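Local coordinates for phosphotriesterase homology protein (Escherichia coli, PDB 1BF6) that hydrolyses phosphorylated glyceryl acetates, and also aromatic acetates and propionates, using a site that binds two zinc ions, at residues G120-S128 and V139-H147. Numbering follows the deposited sequence.
With ZN (zinc ion), chain C; ZN (zinc ion), chain D.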
loop_
_atom_site.group_PDB
_atom_site.type_symbol
_atom_site.label_atom_id
_atom_site.label_comp_id
_atom_site.label_asym_id
_atom_site.label_seq_id
_atom_site.Cartn_x
_atom_site.Cartn_y
_atom_site.Cartn_z
ATOM N N GLY A 120 -5.707 -10.091 3.858
ATOM C CA GLY A 120 -6.349 -9.252 4.851
ATOM C C GLY A 120 -6.832 -7.921 4.315
ATOM O O GLY A 120 -7.454 -7.153 5.054
ATOM N N ILE A 121 -6.578 -7.639 3.033
ATOM C CA ILE A 121 -6.978 -6.377 2.414
ATOM C C ILE A 121 -7.109 -6.585 0.897
ATOM O O ILE A 121 -6.498 -7.503 0.348
ATOM C CB ILE A 121 -5.908 -5.247 2.723
ATOM C CG1 ILE A 121 -6.427 -3.861 2.349
ATOM C CG2 ILE A 121 -4.594 -5.531 1.988
ATOM C CD1 ILE A 121 -5.590 -2.715 2.936
ATOM N N ILE A 122 -7.980 -5.805 0.264
ATOM C CA ILE A 122 -8.198 -5.858 -1.193
ATOM C C ILE A 122 -7.262 -4.768 -1.671
ATOM O O ILE A 122 -7.532 -3.571 -1.511
ATOM C CB ILE A 122 -9.651 -5.511 -1.568
ATOM C CG1 ILE A 122 -10.607 -6.562 -0.988
ATOM C CG2 ILE A 122 -9.783 -5.358 -3.089
ATOM C CD1 ILE A 122 -11.995 -6.040 -0.781
ATOM N N ALA A 123 -6.189 -5.173 -2.335
ATOM C CA ALA A 123 -5.182 -4.161 -2.685
ATOM C C ALA A 123 -4.162 -4.702 -3.693
ATOM O O ALA A 123 -4.153 -5.903 -3.838
ATOM C CB ALA A 123 -4.363 -3.907 -1.400
ATOM N N GLU A 124 -3.104 -4.057 -4.189
ATOM C CA GLU A 124 -3.167 -2.715 -4.569
ATOM C C GLU A 124 -4.000 -2.548 -5.846
ATOM O O GLU A 124 -3.578 -3.173 -6.827
ATOM C CB GLU A 124 -1.927 -1.785 -4.637
ATOM C CG GLU A 124 -0.853 -2.292 -5.623
ATOM C CD GLU A 124 0.315 -1.234 -5.560
ATOM O OE1 GLU A 124 -0.233 -0.232 -5.914
ATOM O OE2 GLU A 124 1.248 -1.940 -5.246
ATOM N N ILE A 125 -5.202 -1.991 -5.761
ATOM C CA ILE A 125 -6.010 -1.870 -6.958
ATOM C C ILE A 125 -5.776 -0.515 -7.581
ATOM O O ILE A 125 -6.023 0.527 -6.971
ATOM C CB ILE A 125 -7.502 -2.234 -6.691
ATOM C CG1 ILE A 125 -8.151 -1.266 -5.718
ATOM C CG2 ILE A 125 -7.585 -3.656 -6.080
ATOM C CD1 ILE A 125 -9.661 -1.494 -5.575
ATOM N N GLY A 126 -5.215 -0.536 -8.786
ATOM C CA GLY A 126 -4.892 0.714 -9.434
ATOM C C GLY A 126 -5.588 1.153 -10.697
ATOM O O GLY A 126 -6.367 0.424 -11.324
ATOM N N THR A 127 -5.334 2.410 -11.022
ATOM C CA THR A 127 -5.849 3.026 -12.223
ATOM C C THR A 127 -4.640 3.574 -12.985
ATOM O O THR A 127 -3.546 3.730 -12.417
ATOM C CB THR A 127 -6.868 4.144 -11.914
ATOM O OG1 THR A 127 -6.322 5.040 -10.939
ATOM C CG2 THR A 127 -8.187 3.547 -11.391
ATOM N N SER A 128 -4.826 3.827 -14.275
ATOM C CA SER A 128 -3.750 4.326 -15.124
ATOM C C SER A 128 -3.522 5.824 -14.940
ATOM O O SER A 128 -4.290 6.501 -14.253
ATOM C CB SER A 128 -4.054 3.999 -16.596
ATOM O OG SER A 128 -3.995 2.602 -16.815
ATOM N N VAL A 139 -12.491 -3.845 -12.319
ATOM C CA VAL A 139 -11.771 -4.346 -11.149
ATOM C C VAL A 139 -12.212 -3.576 -9.875
ATOM O O VAL A 139 -12.427 -4.181 -8.833
ATOM C CB VAL A 139 -10.228 -4.293 -11.360
ATOM C CG1 VAL A 139 -9.487 -4.473 -10.019
ATOM C CG2 VAL A 139 -9.799 -5.421 -12.320
ATOM N N PHE A 140 -12.359 -2.260 -9.975
ATOM C CA PHE A 140 -12.807 -1.466 -8.834
ATOM C C PHE A 140 -14.237 -1.848 -8.403
ATOM O O PHE A 140 -14.552 -1.860 -7.210
ATOM C CB PHE A 140 -12.701 0.024 -9.137
ATOM C CG PHE A 140 -11.384 0.632 -8.719
ATOM C CD1 PHE A 140 -10.213 0.345 -9.418
ATOM C CD2 PHE A 140 -11.305 1.453 -7.593
ATOM C CE1 PHE A 140 -8.975 0.861 -9.002
ATOM C CE2 PHE A 140 -10.070 1.977 -7.170
ATOM C CZ PHE A 140 -8.903 1.678 -7.876
ATOM N N ILE A 141 -15.099 -2.186 -9.363
ATOM C CA ILE A 141 -16.465 -2.597 -9.011
ATOM C C ILE A 141 -16.420 -3.948 -8.287
ATOM O O ILE A 141 -17.109 -4.149 -7.281
ATOM C CB ILE A 141 -17.394 -2.636 -10.248
ATOM C CG1 ILE A 141 -17.580 -1.216 -10.764
ATOM C CG2 ILE A 141 -18.760 -3.248 -9.873
ATOM C CD1 ILE A 141 -18.159 -1.110 -12.148
ATOM N N ALA A 142 -15.565 -4.853 -8.767
ATOM C CA ALA A 142 -15.396 -6.158 -8.152
ATOM C C ALA A 142 -14.866 -5.976 -6.728
ATOM O O ALA A 142 -15.273 -6.688 -5.818
ATOM C CB ALA A 142 -14.427 -7.009 -8.967
ATOM N N ALA A 143 -13.952 -5.022 -6.554
ATOM C CA ALA A 143 -13.367 -4.741 -5.241
ATOM C C ALA A 143 -14.481 -4.285 -4.289
ATOM O O ALA A 143 -14.572 -4.773 -3.163
ATOM C CB ALA A 143 -12.277 -3.668 -5.363
ATOM N N ALA A 144 -15.352 -3.407 -4.788
ATOM C CA ALA A 144 -16.485 -2.895 -4.033
ATOM C C ALA A 144 -17.341 -4.087 -3.597
ATOM O O ALA A 144 -17.630 -4.240 -2.413
ATOM C CB ALA A 144 -17.281 -1.938 -4.884
ATOM N N LEU A 145 -17.674 -4.976 -4.536
ATOM C CA LEU A 145 -18.481 -6.159 -4.220
ATOM C C LEU A 145 -17.833 -7.039 -3.161
ATOM O O LEU A 145 -18.509 -7.501 -2.236
ATOM C CB LEU A 145 -18.748 -6.992 -5.479
ATOM C CG LEU A 145 -19.514 -6.249 -6.576
ATOM C CD1 LEU A 145 -19.760 -7.180 -7.775
ATOM C CD2 LEU A 145 -20.835 -5.707 -6.009
ATOM N N ALA A 146 -16.526 -7.278 -3.287
ATOM C CA ALA A 146 -15.814 -8.115 -2.317
ATOM C C ALA A 146 -15.778 -7.455 -0.929
ATOM O O ALA A 146 -15.870 -8.135 0.093
ATOM C CB ALA A 146 -14.395 -8.409 -2.797
ATOM N N HIS A 147 -15.664 -6.129 -0.908
ATOM C CA HIS A 147 -15.620 -5.386 0.345
ATOM C C HIS A 147 -16.996 -5.392 1.003
ATOM O O HIS A 147 -17.103 -5.493 2.222
ATOM C CB HIS A 147 -15.181 -3.942 0.104
ATOM C CG HIS A 147 -15.558 -3.012 1.215
ATOM N ND1 HIS A 147 -14.950 -3.047 2.452
ATOM C CD2 HIS A 147 -16.541 -2.085 1.305
ATOM C CE1 HIS A 147 -15.544 -2.185 3.257
ATOM N NE2 HIS A 147 -16.512 -1.589 2.586
HETATM ZN ZN ZN C . 3.238 -0.823 -4.580
HETATM ZN ZN ZN D . 1.360 1.158 -6.522
#
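I125 sets its terminal methyl over the middle of the F140 ring, CD1 lying 3.8 Å from the ring centroid and almost on the normal, a CH-pi contact. Its CG1, between the backbone N and the carbonyl carbon (chi1 64°), stands over the CZ side of the ring, and the extended chain beyond it brings CD1 above the centre, where it also meets A143 CB at a tight 3.4 Å. The other branch, CG2, turns to V139 and reaches its CG1 only loosely. G126 O lies at the ring edge, in plane, next to CE1, whereas I125 O approaches F140 CZ (3.2 Å) from out of the plane, on the side of its own side chain. The T127 side chain runs at about a right angle to that of F140 and brings CG2 obliquely to F140 CE1, 3.7 Å away, from the side opposite I125; its hydroxyl is hydrogen-bonded to Q167 of helix 164-173, which also packs against F140. Strand 122-126 and helix 134-150 open a beta-alpha-beta unit completed by strand 154-157, part of the family's TIM-barrel fold; the axes of strand 122-126 and helix residues 139-147 run roughly antiparallel, at 144°, and approach to 9.2 Å. I122 splits its branches over the helix: CG2 rests on A143 CB at 3.8 Å, and CD1 reaches past the A143 carbonyl to the CB atoms of A146 and H147. The cis A123-E124 peptide interrupts regular alternation, consistent with both isoleucines facing the helix while E124 points to the metals: OE2 binds the zinc also held by H11, H13 and D242 (2.4 Å), OE1 that held by H157 and H185 (2.2 Å).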